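Local coordinates for protein Phthiocerol/phenolphthiocerol synthesis polyketide synthase type I PpsC (Mycobacterium tuberculosis, PDB 5NJI) that probably removes water from beta-hydroxyacyl chains during phthiocerol synthesis, using a dehydratase domain that here holds a dodec-2-enoyl coenzyme A thioester, at residues L54-D59 / H225-D230; A71-I76 / T137-A142; R44-E49 / L78-D83; Q192-L197 / A232-G237. The protein carries 1 engineered substitution. One frame throughout, in Å; residues are numbered along the deposited sequence. Where two conformers were deposited one is given.

Contact 1: residues L54-D59 / H225-D230; sequences LLWLAD and HPVMMD. With 8Z2 (~{S}-[2-[3-[[(2~{R})-4-[[[(2~{R},3~{S},4~{R},5~{R})-5-(6-aminopurin-9-yl)-4-oxidanyl-3-phosphonooxy-oxolan-2-yl]methoxy-oxidanyl-phosphoryl]oxy-oxidanyl-phosphoryl]oxy-3,3-dimethyl-2-oxidanyl-butanoyl]amino]propanoylamino]ethyl] (~{E})-dodec-2-enethioate), chain B.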
# COMPACT_ATOMS: atom_id res chain seq x y z
N LEU A 54 4.34 9.13 14.77
CA LEU A 54 5.37 8.16 14.39
C LEU A 54 5.69 8.47 12.90
O LEU A 54 4.79 8.46 12.17
CB LEU A 54 4.92 6.66 14.47
CG LEU A 54 5.91 5.63 13.96
CD1 LEU A 54 7.22 5.67 14.71
CD2 LEU A 54 5.31 4.23 13.98
N LEU A 55 6.93 8.78 12.54
CA LEU A 55 7.36 8.93 11.15
C LEU A 55 6.32 9.79 10.37
O LEU A 55 5.90 10.71 10.93
CB LEU A 55 7.67 7.50 10.59
CG LEU A 55 8.79 6.66 11.18
CD1 LEU A 55 8.90 5.31 10.51
CD2 LEU A 55 10.11 7.43 11.14
N TRP A 56 5.82 9.37 9.20
CA TRP A 56 4.86 10.09 8.32
C TRP A 56 3.33 9.72 8.53
O TRP A 56 2.56 10.11 7.81
CB TRP A 56 5.22 9.77 6.82
CG TRP A 56 5.70 8.30 6.68
CD1 TRP A 56 6.96 7.88 6.60
CD2 TRP A 56 4.89 7.12 6.70
NE1 TRP A 56 7.01 6.54 6.52
CE2 TRP A 56 5.75 6.04 6.58
CE3 TRP A 56 3.54 6.89 6.77
CZ2 TRP A 56 5.29 4.76 6.54
CZ3 TRP A 56 3.10 5.63 6.73
CH2 TRP A 56 3.96 4.58 6.63
N LEU A 57 2.99 9.03 9.61
CA LEU A 57 1.63 8.46 9.77
C LEU A 57 0.62 9.67 9.83
O LEU A 57 -0.48 9.57 9.40
CB LEU A 57 1.45 7.51 11.03
CG LEU A 57 1.97 6.05 10.89
CD1 LEU A 57 3.43 5.95 10.51
CD2 LEU A 57 1.61 5.19 12.10
N ALA A 58 0.99 10.74 10.54
CA ALA A 58 0.09 11.92 10.60
C ALA A 58 -0.35 12.48 9.23
O ALA A 58 -1.31 13.20 9.16
CB ALA A 58 0.65 13.11 11.47
N ASP A 59 0.39 12.17 8.18
CA ASP A 59 0.07 12.72 6.88
C ASP A 59 -0.92 11.86 6.10
O ASP A 59 -1.23 12.19 4.94
CB ASP A 59 1.36 12.91 6.08
CG ASP A 59 2.10 14.20 6.44
OD1 ASP A 59 1.69 14.90 7.40
OD2 ASP A 59 3.08 14.53 5.75
N HIS A 225 8.07 0.24 0.60
CA HIS A 225 7.85 1.53 1.25
C HIS A 225 6.33 1.89 1.11
O HIS A 225 5.92 2.13 0.06
CB HIS A 225 8.75 2.69 0.66
CG HIS A 225 8.84 3.90 1.55
ND1 HIS A 225 7.74 4.49 2.09
CD2 HIS A 225 9.90 4.58 2.03
CE1 HIS A 225 8.12 5.49 2.86
NE2 HIS A 225 9.42 5.57 2.83
N PRO A 226 5.58 1.92 2.20
CA PRO A 226 4.16 2.16 2.10
C PRO A 226 3.77 3.51 1.42
O PRO A 226 2.82 3.63 0.77
CB PRO A 226 3.69 2.16 3.58
CG PRO A 226 4.71 1.46 4.30
CD PRO A 226 5.99 1.59 3.57
N VAL A 227 4.56 4.53 1.68
CA VAL A 227 4.16 5.85 1.16
C VAL A 227 4.30 5.83 -0.35
O VAL A 227 3.55 6.28 -1.10
CB VAL A 227 5.01 7.05 1.72
CG1 VAL A 227 4.61 8.35 1.13
CG2 VAL A 227 4.97 7.02 3.24
N MET A 228 5.40 5.23 -0.79
CA MET A 228 5.59 5.01 -2.23
C MET A 228 4.45 4.11 -3.15
O MET A 228 3.91 4.45 -4.08
CB MET A 228 7.00 4.49 -2.67
CG MET A 228 7.32 4.68 -4.12
SD MET A 228 7.76 6.44 -4.32
CE MET A 228 8.64 6.53 -5.83
N MET A 229 4.09 3.04 -2.43
CA MET A 229 3.00 2.22 -2.88
C MET A 229 1.70 3.09 -2.89
O MET A 229 0.99 3.05 -3.80
CB MET A 229 2.73 0.94 -2.05
CG MET A 229 1.55 0.16 -2.53
SD MET A 229 1.57 -1.40 -1.68
CE MET A 229 0.04 -2.07 -2.21
N ASP A 230 1.43 3.84 -1.82
CA ASP A 230 0.23 4.66 -1.83
C ASP A 230 0.27 5.67 -2.97
O ASP A 230 -0.75 5.90 -3.63
CB ASP A 230 0.05 5.38 -0.49
CG ASP A 230 -1.32 6.04 -0.39
OD1 ASP A 230 -2.31 5.30 -0.14
OD2 ASP A 230 -1.43 7.27 -0.60
C2 8Z2 B . -13.19 -12.58 5.84
C4 8Z2 B . -14.83 -10.96 6.28
C5 8Z2 B . -15.11 -11.56 7.41
C6 8Z2 B . -14.48 -12.65 7.77
C8 8Z2 B . -16.41 -9.90 7.28
C10 8Z2 B . -9.71 6.89 -6.19
C11 8Z2 B . -10.50 6.47 -7.36
C12 8Z2 B . -11.88 7.00 -7.27
N9 8Z2 B . -15.60 -9.90 6.22
N7 8Z2 B . -16.05 -10.89 8.02
N3 8Z2 B . -13.88 -11.45 5.47
N1 8Z2 B . -13.52 -13.19 7.01
N6 8Z2 B . -14.86 -13.14 8.93
C1' 8Z2 B . -15.21 -9.24 4.82
C2' 8Z2 B . -16.04 -10.08 3.93
O2' 8Z2 B . -15.04 -10.36 2.95
C3' 8Z2 B . -17.26 -9.08 3.55
O3' 8Z2 B . -18.39 -9.89 3.11
C4' 8Z2 B . -16.24 -7.98 2.81
O4' 8Z2 B . -15.26 -7.89 3.95
C5' 8Z2 B . -16.57 -6.55 2.41
O5' 8Z2 B . -16.93 -5.70 3.43
P1 8Z2 B . -18.04 -5.87 4.40
O11 8Z2 B . -17.30 -6.61 5.42
O12 8Z2 B . -19.14 -6.80 4.03
O6 8Z2 B . -18.67 -4.40 4.99
P2 8Z2 B . -18.32 -3.91 6.49
O21 8Z2 B . -17.71 -5.06 7.40
O22 8Z2 B . -19.17 -3.25 7.39
O7 8Z2 B . -17.19 -2.85 5.97
CPA 8Z2 B . -16.93 -2.38 4.63
CPB 8Z2 B . -15.74 -1.40 4.81
CP8 8Z2 B . -14.62 -2.19 5.51
CP7 8Z2 B . -15.25 -0.85 3.51
CP9 8Z2 B . -16.20 -0.25 5.70
OP3 8Z2 B . -14.31 -3.22 4.66
CP6 8Z2 B . -13.34 -1.36 5.81
OP2 8Z2 B . -13.42 -0.44 6.53
NP2 8Z2 B . -12.18 -1.85 5.40
CP5 8Z2 B . -10.87 -1.27 5.64
CP4 8Z2 B . -10.49 -0.37 4.48
CP3 8Z2 B . -9.10 0.24 4.79
OP1 8Z2 B . -8.73 0.33 5.91
NP1 8Z2 B . -8.38 0.66 3.78
CP2 8Z2 B . -7.06 1.20 3.95
CP1 8Z2 B . -7.09 2.60 4.46
S 8Z2 B . -7.80 3.73 3.22
P3 8Z2 B . -19.01 -11.00 4.32
O31 8Z2 B . -18.99 -10.02 5.70
O32 8Z2 B . -18.18 -12.05 4.74
O33 8Z2 B . -20.37 -11.55 4.20
CA1 8Z2 B . -6.66 3.83 2.20
CA2 8Z2 B . -6.91 4.75 1.06
OA1 8Z2 B . -5.61 3.28 2.20
CA3 8Z2 B . -5.87 4.84 0.02
CA4 8Z2 B . -6.15 5.72 -1.13
CA5 8Z2 B . -5.15 5.56 -2.25
CA6 8Z2 B . -5.54 6.45 -3.42
CA7 8Z2 B . -6.71 5.85 -4.23
CA8 8Z2 B . -7.42 6.88 -5.09
CA9 8Z2 B . -8.36 6.27 -6.17

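Contact 2: residues A71-I76 / T137-A142; sequences AAYAEI and TTHATA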
# COMPACT_ATOMS: atom_id res chain seq x y z
N ALA A 71 -1.46 0.40 2.17
CA ALA A 71 -0.12 -0.03 1.81
C ALA A 71 0.71 -0.41 3.02
O ALA A 71 1.65 -1.22 2.90
CB ALA A 71 0.55 1.10 1.03
N ALA A 72 0.42 0.14 4.20
CA ALA A 72 1.20 -0.22 5.36
C ALA A 72 0.96 -1.67 5.75
O ALA A 72 1.89 -2.34 6.20
CB ALA A 72 0.89 0.71 6.54
N TYR A 73 -0.26 -2.16 5.58
CA TYR A 73 -0.53 -3.56 5.88
C TYR A 73 0.25 -4.47 4.93
O TYR A 73 0.72 -5.54 5.32
CB TYR A 73 -2.02 -3.85 5.77
CG TYR A 73 -2.91 -3.08 6.71
CD1 TYR A 73 -3.08 -3.47 8.02
CD2 TYR A 73 -3.59 -1.96 6.27
CE1 TYR A 73 -3.92 -2.78 8.85
CE2 TYR A 73 -4.42 -1.27 7.09
CZ TYR A 73 -4.59 -1.68 8.37
OH TYR A 73 -5.44 -0.97 9.18
N ALA A 74 0.38 -4.06 3.67
CA ALA A 74 1.17 -4.85 2.73
C ALA A 74 2.62 -4.95 3.18
O ALA A 74 3.20 -6.04 3.18
CB ALA A 74 1.09 -4.23 1.33
N GLU A 75 3.21 -3.83 3.61
CA GLU A 75 4.57 -3.87 4.12
C GLU A 75 4.67 -4.73 5.38
O GLU A 75 5.64 -5.49 5.56
CB GLU A 75 5.05 -2.44 4.38
CG GLU A 75 6.32 -2.36 5.22
CD GLU A 75 7.49 -3.16 4.63
OE1 GLU A 75 7.44 -3.55 3.45
OE2 GLU A 75 8.46 -3.40 5.36
N ILE A 76 3.71 -4.62 6.29
CA ILE A 76 3.78 -5.42 7.50
C ILE A 76 3.76 -6.90 7.18
O ILE A 76 4.51 -7.68 7.78
CB ILE A 76 2.63 -5.03 8.45
CG1 ILE A 76 2.88 -3.62 9.00
CG2 ILE A 76 2.49 -6.02 9.58
CD1 ILE A 76 1.64 -2.95 9.56
N THR A 137 -9.04 -6.70 17.77
CA THR A 137 -9.84 -6.41 16.58
C THR A 137 -8.97 -6.68 15.35
O THR A 137 -7.85 -6.19 15.30
CB THR A 137 -10.28 -4.95 16.55
OG1 THR A 137 -11.15 -4.67 17.64
CG2 THR A 137 -10.99 -4.59 15.23
N THR A 138 -9.51 -7.40 14.37
CA THR A 138 -8.76 -7.71 13.15
C THR A 138 -8.92 -6.61 12.11
O THR A 138 -10.04 -6.25 11.75
CB THR A 138 -9.23 -9.05 12.56
OG1 THR A 138 -8.97 -10.10 13.50
CG2 THR A 138 -8.50 -9.35 11.27
N HIS A 139 -7.79 -6.09 11.61
CA HIS A 139 -7.83 -5.04 10.61
C HIS A 139 -7.51 -5.53 9.22
O HIS A 139 -8.04 -4.98 8.25
CB HIS A 139 -6.85 -3.92 10.98
CG HIS A 139 -7.26 -3.20 12.23
ND1 HIS A 139 -8.26 -2.26 12.24
CD2 HIS A 139 -6.85 -3.34 13.51
CE1 HIS A 139 -8.44 -1.83 13.48
NE2 HIS A 139 -7.59 -2.47 14.27
N ALA A 140 -6.66 -6.54 9.08
CA ALA A 140 -6.27 -7.02 7.78
C ALA A 140 -5.79 -8.45 7.91
O ALA A 140 -5.31 -8.86 8.96
CB ALA A 140 -5.16 -6.15 7.16
N THR A 141 -5.94 -9.20 6.83
CA THR A 141 -5.37 -10.53 6.69
C THR A 141 -4.66 -10.59 5.36
O THR A 141 -5.03 -9.89 4.42
CB THR A 141 -6.44 -11.62 6.74
OG1 THR A 141 -7.42 -11.39 5.73
CG2 THR A 141 -7.11 -11.65 8.08
N ALA A 142 -3.61 -11.41 5.28
CA ALA A 142 -2.88 -11.53 4.02
C ALA A 142 -2.37 -12.95 3.84
O ALA A 142 -1.99 -13.63 4.79
CB ALA A 142 -1.70 -10.57 3.93

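Contact 3: residues R44-E49 / L78-D83; sequences RVWESE and LAAATD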
# COMPACT_ATOMS: atom_id res chain seq x y z
N ARG A 44 4.11 -17.12 15.04
CA ARG A 44 4.96 -15.99 15.34
C ARG A 44 4.07 -14.79 15.59
O ARG A 44 3.03 -14.63 14.94
CB ARG A 44 5.96 -15.71 14.22
CG ARG A 44 7.10 -14.80 14.66
CD ARG A 44 8.35 -15.01 13.81
NE ARG A 44 9.35 -13.99 14.07
CZ ARG A 44 10.18 -13.99 15.11
NH1 ARG A 44 10.13 -14.98 16.00
NH2 ARG A 44 11.05 -13.00 15.27
N VAL A 45 4.46 -13.97 16.57
CA VAL A 45 3.66 -12.85 17.06
C VAL A 45 4.56 -11.63 17.18
O VAL A 45 5.65 -11.72 17.75
CB VAL A 45 3.02 -13.15 18.44
CG1 VAL A 45 2.07 -12.01 18.82
CG2 VAL A 45 2.28 -14.47 18.45
N TRP A 46 4.09 -10.49 16.69
CA TRP A 46 4.79 -9.23 16.85
C TRP A 46 3.87 -8.19 17.47
O TRP A 46 2.65 -8.23 17.28
CB TRP A 46 5.27 -8.65 15.50
CG TRP A 46 6.23 -9.48 14.69
CD1 TRP A 46 7.57 -9.26 14.54
CD2 TRP A 46 5.92 -10.63 13.86
NE1 TRP A 46 8.11 -10.19 13.69
CE2 TRP A 46 7.13 -11.03 13.26
CE3 TRP A 46 4.75 -11.33 13.57
CZ2 TRP A 46 7.19 -12.12 12.38
CZ3 TRP A 46 4.82 -12.42 12.69
CH2 TRP A 46 6.04 -12.80 12.12
N GLU A 47 4.46 -7.24 18.19
CA GLU A 47 3.75 -6.07 18.69
C GLU A 47 4.53 -4.81 18.35
O GLU A 47 5.75 -4.75 18.54
CB GLU A 47 3.54 -6.11 20.21
CG GLU A 47 2.60 -7.20 20.66
CD GLU A 47 2.35 -7.12 22.17
OE1 GLU A 47 2.85 -6.15 22.80
OE2 GLU A 47 1.66 -8.01 22.71
N SER A 48 3.83 -3.80 17.87
CA SER A 48 4.46 -2.51 17.62
C SER A 48 3.62 -1.43 18.27
O SER A 48 2.40 -1.53 18.32
CB SER A 48 4.60 -2.20 16.13
OG SER A 48 3.32 -2.09 15.52
N GLU A 49 4.29 -0.39 18.75
CA GLU A 49 3.59 0.74 19.33
C GLU A 49 3.46 1.79 18.23
O GLU A 49 4.47 2.25 17.69
CB GLU A 49 4.33 1.30 20.54
CG GLU A 49 4.49 0.29 21.67
CD GLU A 49 5.28 0.83 22.84
OE1 GLU A 49 4.97 1.94 23.31
OE2 GLU A 49 6.23 0.15 23.28
N LEU A 78 4.75 -8.42 4.36
CA LEU A 78 6.03 -8.81 3.76
C LEU A 78 7.16 -8.81 4.78
O LEU A 78 8.00 -9.71 4.77
CB LEU A 78 6.38 -7.87 2.60
CG LEU A 78 5.42 -7.99 1.43
CD1 LEU A 78 5.72 -6.85 0.50
CD2 LEU A 78 5.58 -9.32 0.70
N ALA A 79 7.17 -7.83 5.68
CA ALA A 79 8.20 -7.79 6.71
C ALA A 79 8.06 -8.96 7.68
O ALA A 79 9.07 -9.46 8.18
CB ALA A 79 8.14 -6.47 7.48
N ALA A 80 6.83 -9.39 7.96
CA ALA A 80 6.62 -10.53 8.84
C ALA A 80 7.21 -11.79 8.25
O ALA A 80 7.95 -12.52 8.93
CB ALA A 80 5.13 -10.71 9.13
N ALA A 81 6.92 -12.07 6.97
CA ALA A 81 7.51 -13.24 6.32
C ALA A 81 9.03 -13.16 6.32
O ALA A 81 9.71 -14.15 6.59
CB ALA A 81 6.99 -13.37 4.88
N THR A 82 9.58 -11.99 6.00
CA THR A 82 11.02 -11.81 5.95
C THR A 82 11.67 -12.00 7.32
O THR A 82 12.78 -12.55 7.42
CB THR A 82 11.33 -10.43 5.37
OG1 THR A 82 10.84 -10.38 4.03
CG2 THR A 82 12.82 -10.14 5.36
N ASP A 83 10.99 -11.60 8.39
CA ASP A 83 11.55 -11.79 9.72
C ASP A 83 11.45 -13.24 10.18
O ASP A 83 12.19 -13.64 11.08
CB ASP A 83 10.83 -10.88 10.72
CG ASP A 83 11.47 -10.89 12.09
OD1 ASP A 83 12.70 -10.66 12.19
OD2 ASP A 83 10.73 -11.13 13.08

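Contact 4: residues Q192-L197 / A232-G237; sequences QGIVGL and ALQTLG. With 8Z2 (~{S}-[2-[3-[[(2~{R})-4-[[[(2~{R},3~{S},4~{R},5~{R})-5-(6-aminopurin-9-yl)-4-oxidanyl-3-phosphonooxy-oxolan-2-yl]methoxy-oxidanyl-phosphoryl]oxy-oxidanyl-phosphoryl]oxy-3,3-dimethyl-2-oxidanyl-butanoyl]amino]propanoylamino]ethyl] (~{E})-dodec-2-enethioate), chain B.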
# COMPACT_ATOMS: atom_id res chain seq x y z
N GLN A 192 2.36 13.43 -0.94
CA GLN A 192 2.09 14.20 -2.16
C GLN A 192 3.23 14.00 -3.15
O GLN A 192 4.00 14.92 -3.48
CB GLN A 192 1.87 15.66 -1.81
CG GLN A 192 0.54 15.93 -1.08
CD GLN A 192 0.44 17.34 -0.53
OE1 GLN A 192 1.13 18.24 -1.00
NE2 GLN A 192 -0.40 17.53 0.49
N GLY A 193 3.31 12.78 -3.65
CA GLY A 193 4.37 12.37 -4.55
C GLY A 193 4.06 12.40 -6.03
O GLY A 193 4.96 12.15 -6.82
N ILE A 194 2.83 12.70 -6.43
CA ILE A 194 2.54 12.83 -7.85
C ILE A 194 2.93 14.24 -8.28
O ILE A 194 2.38 15.23 -7.79
CB ILE A 194 1.06 12.53 -8.13
CG1 ILE A 194 0.84 11.02 -7.93
CG2 ILE A 194 0.70 12.92 -9.54
CD1 ILE A 194 -0.55 10.55 -8.16
N VAL A 195 3.90 14.33 -9.19
CA VAL A 195 4.41 15.63 -9.62
C VAL A 195 4.18 15.88 -11.10
O VAL A 195 4.41 17.01 -11.56
CB VAL A 195 5.91 15.80 -9.27
CG1 VAL A 195 6.05 15.81 -7.78
CG2 VAL A 195 6.77 14.71 -9.88
N GLY A 196 3.73 14.89 -11.84
CA GLY A 196 3.26 15.10 -13.19
C GLY A 196 2.20 14.07 -13.48
O GLY A 196 2.23 12.96 -12.94
N LEU A 197 1.25 14.43 -14.34
CA LEU A 197 0.07 13.60 -14.49
C LEU A 197 -0.49 13.77 -15.89
O LEU A 197 -0.46 14.87 -16.44
CB LEU A 197 -0.95 13.97 -13.41
CG LEU A 197 -2.16 13.10 -13.16
CD1 LEU A 197 -1.76 11.66 -12.85
CD2 LEU A 197 -2.95 13.69 -12.01
N ALA A 232 1.77 5.41 -5.81
CA ALA A 232 1.43 4.68 -7.03
C ALA A 232 -0.08 4.47 -7.16
O ALA A 232 -0.64 4.66 -8.24
CB ALA A 232 2.15 3.33 -7.07
N LEU A 233 -0.76 4.11 -6.07
CA LEU A 233 -2.21 3.91 -6.10
C LEU A 233 -2.98 5.19 -6.38
O LEU A 233 -4.06 5.14 -6.96
CB LEU A 233 -2.69 3.33 -4.76
CG LEU A 233 -2.13 1.97 -4.35
CD1 LEU A 233 -2.64 1.62 -2.96
CD2 LEU A 233 -2.52 0.90 -5.37
N GLN A 234 -2.46 6.34 -5.94
CA GLN A 234 -3.13 7.61 -6.15
C GLN A 234 -3.38 7.86 -7.63
O GLN A 234 -4.31 8.60 -7.97
CB GLN A 234 -2.31 8.75 -5.58
CG GLN A 234 -2.22 8.79 -4.08
CD GLN A 234 -1.15 9.76 -3.63
OE1 GLN A 234 -0.72 10.62 -4.39
NE2 GLN A 234 -0.69 9.61 -2.39
N THR A 235 -2.56 7.27 -8.50
CA THR A 235 -2.72 7.44 -9.94
C THR A 235 -4.11 7.01 -10.40
O THR A 235 -4.62 7.52 -11.40
CB THR A 235 -1.66 6.64 -10.69
OG1 THR A 235 -1.92 5.25 -10.53
CG2 THR A 235 -0.29 6.91 -10.17
N LEU A 236 -4.72 6.06 -9.69
CA LEU A 236 -6.04 5.57 -10.07
C LEU A 236 -7.08 6.67 -9.98
O LEU A 236 -8.10 6.60 -10.69
CB LEU A 236 -6.43 4.39 -9.19
CG LEU A 236 -5.53 3.18 -9.36
CD1 LEU A 236 -5.88 2.14 -8.30
CD2 LEU A 236 -5.61 2.56 -10.77
N GLY A 237 -6.82 7.70 -9.18
CA GLY A 237 -7.71 8.84 -9.05
C GLY A 237 -7.78 9.71 -10.28
O GLY A 237 -8.67 10.57 -10.35
C2 8Z2 B . -13.19 -12.58 5.84
C4 8Z2 B . -14.83 -10.96 6.28
C5 8Z2 B . -15.11 -11.56 7.41
C6 8Z2 B . -14.48 -12.65 7.77
C8 8Z2 B . -16.41 -9.90 7.28
C10 8Z2 B . -9.71 6.89 -6.19
C11 8Z2 B . -10.50 6.47 -7.36
C12 8Z2 B . -11.88 7.00 -7.27
N9 8Z2 B . -15.60 -9.90 6.22
N7 8Z2 B . -16.05 -10.89 8.02
N3 8Z2 B . -13.88 -11.45 5.47
N1 8Z2 B . -13.52 -13.19 7.01
N6 8Z2 B . -14.86 -13.14 8.93
C1' 8Z2 B . -15.21 -9.24 4.82
C2' 8Z2 B . -16.04 -10.08 3.93
O2' 8Z2 B . -15.04 -10.36 2.95
C3' 8Z2 B . -17.26 -9.08 3.55
O3' 8Z2 B . -18.39 -9.89 3.11
C4' 8Z2 B . -16.24 -7.98 2.81
O4' 8Z2 B . -15.26 -7.89 3.95
C5' 8Z2 B . -16.57 -6.55 2.41
O5' 8Z2 B . -16.93 -5.70 3.43
P1 8Z2 B . -18.04 -5.87 4.40
O11 8Z2 B . -17.30 -6.61 5.42
O12 8Z2 B . -19.14 -6.80 4.03
O6 8Z2 B . -18.67 -4.40 4.99
P2 8Z2 B . -18.32 -3.91 6.49
O21 8Z2 B . -17.71 -5.06 7.40
O22 8Z2 B . -19.17 -3.25 7.39
O7 8Z2 B . -17.19 -2.85 5.97
CPA 8Z2 B . -16.93 -2.38 4.63
CPB 8Z2 B . -15.74 -1.40 4.81
CP8 8Z2 B . -14.62 -2.19 5.51
CP7 8Z2 B . -15.25 -0.85 3.51
CP9 8Z2 B . -16.20 -0.25 5.70
OP3 8Z2 B . -14.31 -3.22 4.66
CP6 8Z2 B . -13.34 -1.36 5.81
OP2 8Z2 B . -13.42 -0.44 6.53
NP2 8Z2 B . -12.18 -1.85 5.40
CP5 8Z2 B . -10.87 -1.27 5.64
CP4 8Z2 B . -10.49 -0.37 4.48
CP3 8Z2 B . -9.10 0.24 4.79
OP1 8Z2 B . -8.73 0.33 5.91
NP1 8Z2 B . -8.38 0.66 3.78
CP2 8Z2 B . -7.06 1.20 3.95
CP1 8Z2 B . -7.09 2.60 4.46
S 8Z2 B . -7.80 3.73 3.22
P3 8Z2 B . -19.01 -11.00 4.32
O31 8Z2 B . -18.99 -10.02 5.70
O32 8Z2 B . -18.18 -12.05 4.74
O33 8Z2 B . -20.37 -11.55 4.20
CA1 8Z2 B . -6.66 3.83 2.20
CA2 8Z2 B . -6.91 4.75 1.06
OA1 8Z2 B . -5.61 3.28 2.20
CA3 8Z2 B . -5.87 4.84 0.02
CA4 8Z2 B . -6.15 5.72 -1.13
CA5 8Z2 B . -5.15 5.56 -2.25
CA6 8Z2 B . -5.54 6.45 -3.42
CA7 8Z2 B . -6.71 5.85 -4.23
CA8 8Z2 B . -7.42 6.88 -5.09
CA9 8Z2 B . -8.36 6.27 -6.17

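Contact 1: residues L54-D59 / H225-D230
Val227 lays its CG2 methyl on the indole of Trp56, and this is the tight heart of the contact. The methyl stands 3.6 Å from the centroid of the five-membered ring, 15° off the ring normal: a CH-pi contact over the face, Val227 CG2 meeting Trp56 CD2 at 3.5 Å. With CG1 anti to the backbone N (chi1 177°), CG2 is the branch left for the ring. Leu57 CD1 covers the opposite face from within the loop. Pro226 crosses the indole at about a right angle, its CB 3.9 Å from Trp56 CH2. His225 is oblique to the indole, its CE1 4.0 Å from Trp56 NE1. The loop's other side is looser: Leu54 and Leu55 are partly exposed, Ala58 faces solvent, and none of them meets the helix. His225 is the N-cap of helix 226-234; ND1 accepts from Val227 N at 3.2 Å, in the imidazole plane, while NE2 bonds Ala215 O. Proline suits the first turn, where no backbone N-H is needed. Asp230, one turn on, lines the thioester pocket. The two segments thus meet through hydrophobic and CH-pi packing, while the cap's hydrogen bonds stay within the helix start and with Ala215.

Contact 2: residues A71-I76 / T137-A142
Tyr73 leans from the helix onto a kink in strand 136-146, where His139 and Ala140 receive its ring. Before the kink comes Thr138, which turns its hydroxyl to Glu126 on the neighbouring strand. His139 follows: its CB starts toward the helix and meets the phenol end, 3.7 Å from Tyr73 OH and 3.8 Å from Tyr73 CE1. The imidazole then leads off, with CG anti to the carbonyl carbon (chi1 -66°), and is held at both nitrogens, NE2 by Thr129 OG1 and ND1 by Gln102 O. A histidine fits here because it can spend a carbon on the tyrosine and both ring nitrogens on the protein behind. His139 and Ala140 both face Ile127 of strand 122-130, which makes the pair a classic beta bulge, and the bulge lets two consecutive CB atoms turn toward one tyrosine. The helix is the long central one of the first half of a double hot-dog, the fold of polyketide synthase dehydratases, and the strand belongs to the sheet wrapped round it. At Ala140 the approach is closest: its methyl comes 3.5 Å from Tyr73 CD1 and 3.8 Å from Tyr73 CG, so a small residue suits the spot. Beyond Thr141, which bonds through its backbone to Asp99, Ala142 again points toward the helix, its methyl resting on Leu98.

Contact 3: residues R44-E49 / L78-D83
Asp83 OD2 takes bonds from two residues of the strand, Arg44 and Trp46. Trp46 NE1 reaches it at 2.8 Å with an angle of 155° at the hydrogen, on the anti side and tilted from the carboxylate plane. Arg44 NH2 comes to OD2 from the opposite face of that plane, 2.9 Å away, completing a salt bridge in which OD2 lies in the guanidinium plane; Arg44 NE adds a weak bond at 3.3 Å. Beside this polar end the indole packs on the helix: Ala80 CB sits over one face, 4.1 Å from the centroid of the six-membered ring and offset toward the rim. A small residue such as alanine suits the place, letting the ring lie close to the helix. In the double hot-dog fold of these dehydratases, the contact sets the far part of the first central helix against strand 44-50; segments 44-49 and 78-83 run at 126° to each other. Further out, Arg44 CG covers the other face of the Trp46 ring, and the arginine chain runs extended from there to turn the NE/NH2 edge of the guanidinium to OD2, across the aspartate. Arg44 NH1 has a second partner in Thr37 OG1. Thr114 and Leu116 of strand 110-118 touch the indole.

Contact 4: residues Q192-L197 / A232-G237
The end of helix 226-234, the central helix of the second hot-dog, is packed here by Ile194 at the start of strand 194-200. Ile194 CD1 does the touching, at 3.6 Å from Gln234 CB and 3.9 Å from Thr235 N; Thr235 CG2 lies farther, at 4.2 Å. An extended CG1-CD1 arm (chi2 180°) carries that methyl to the helix, and a branched aliphatic chain suits this buried place. Gln234 slides past it in the opposite direction, its extended chain ending in an amide whose rotation is fixed by bonds at both ends: OE1 bonds Tyr177 OH, which also bonds Ile194 N, and NE2 bonds Phe191 O and Asp230 OD2. Thr235 turns its hydroxyl back to Ala232 O at 2.7 Å, with a C=O...donor angle of 176°, beside the backbone bond from Thr235 N to the same oxygen. Along the helix the acyl tail of the thioester passes, Gln234 CA 3.8 Å from CA6 of the thioester and Gly237 N, itself bonded to Gln234 O, 3.7 Å from the ligand's CA9. Asp230 and Gln234, a turn apart, fit the Asp-x-x-x-Gln signature that lines the substrate pocket in dehydratases of the double hot-dog fold.

In the fold
The four contacts are built round two helices, one in each half of the double hot-dog. Helix 70-84 serves contacts 2 and 3, whose centres are 11 Å apart; helix 226-234 serves contacts 1 and 4, with centres 14 Å apart. The centres of contacts 3 and 4 are about 29 Å apart, on opposite sides of the chain's centre. Contacts 1 and 2 touch where Pro226 and Met229 meet Ala71, so the two helices pack directly together. In sequence, contact 2 is nested within the loop closed by contact 1, and contact 4 comes after contacts 2 and 3 have closed. Contact 1 and this helix packing join the halves, and the thioester bonds Gly70 and Leu100 of one and Pro264 of the other.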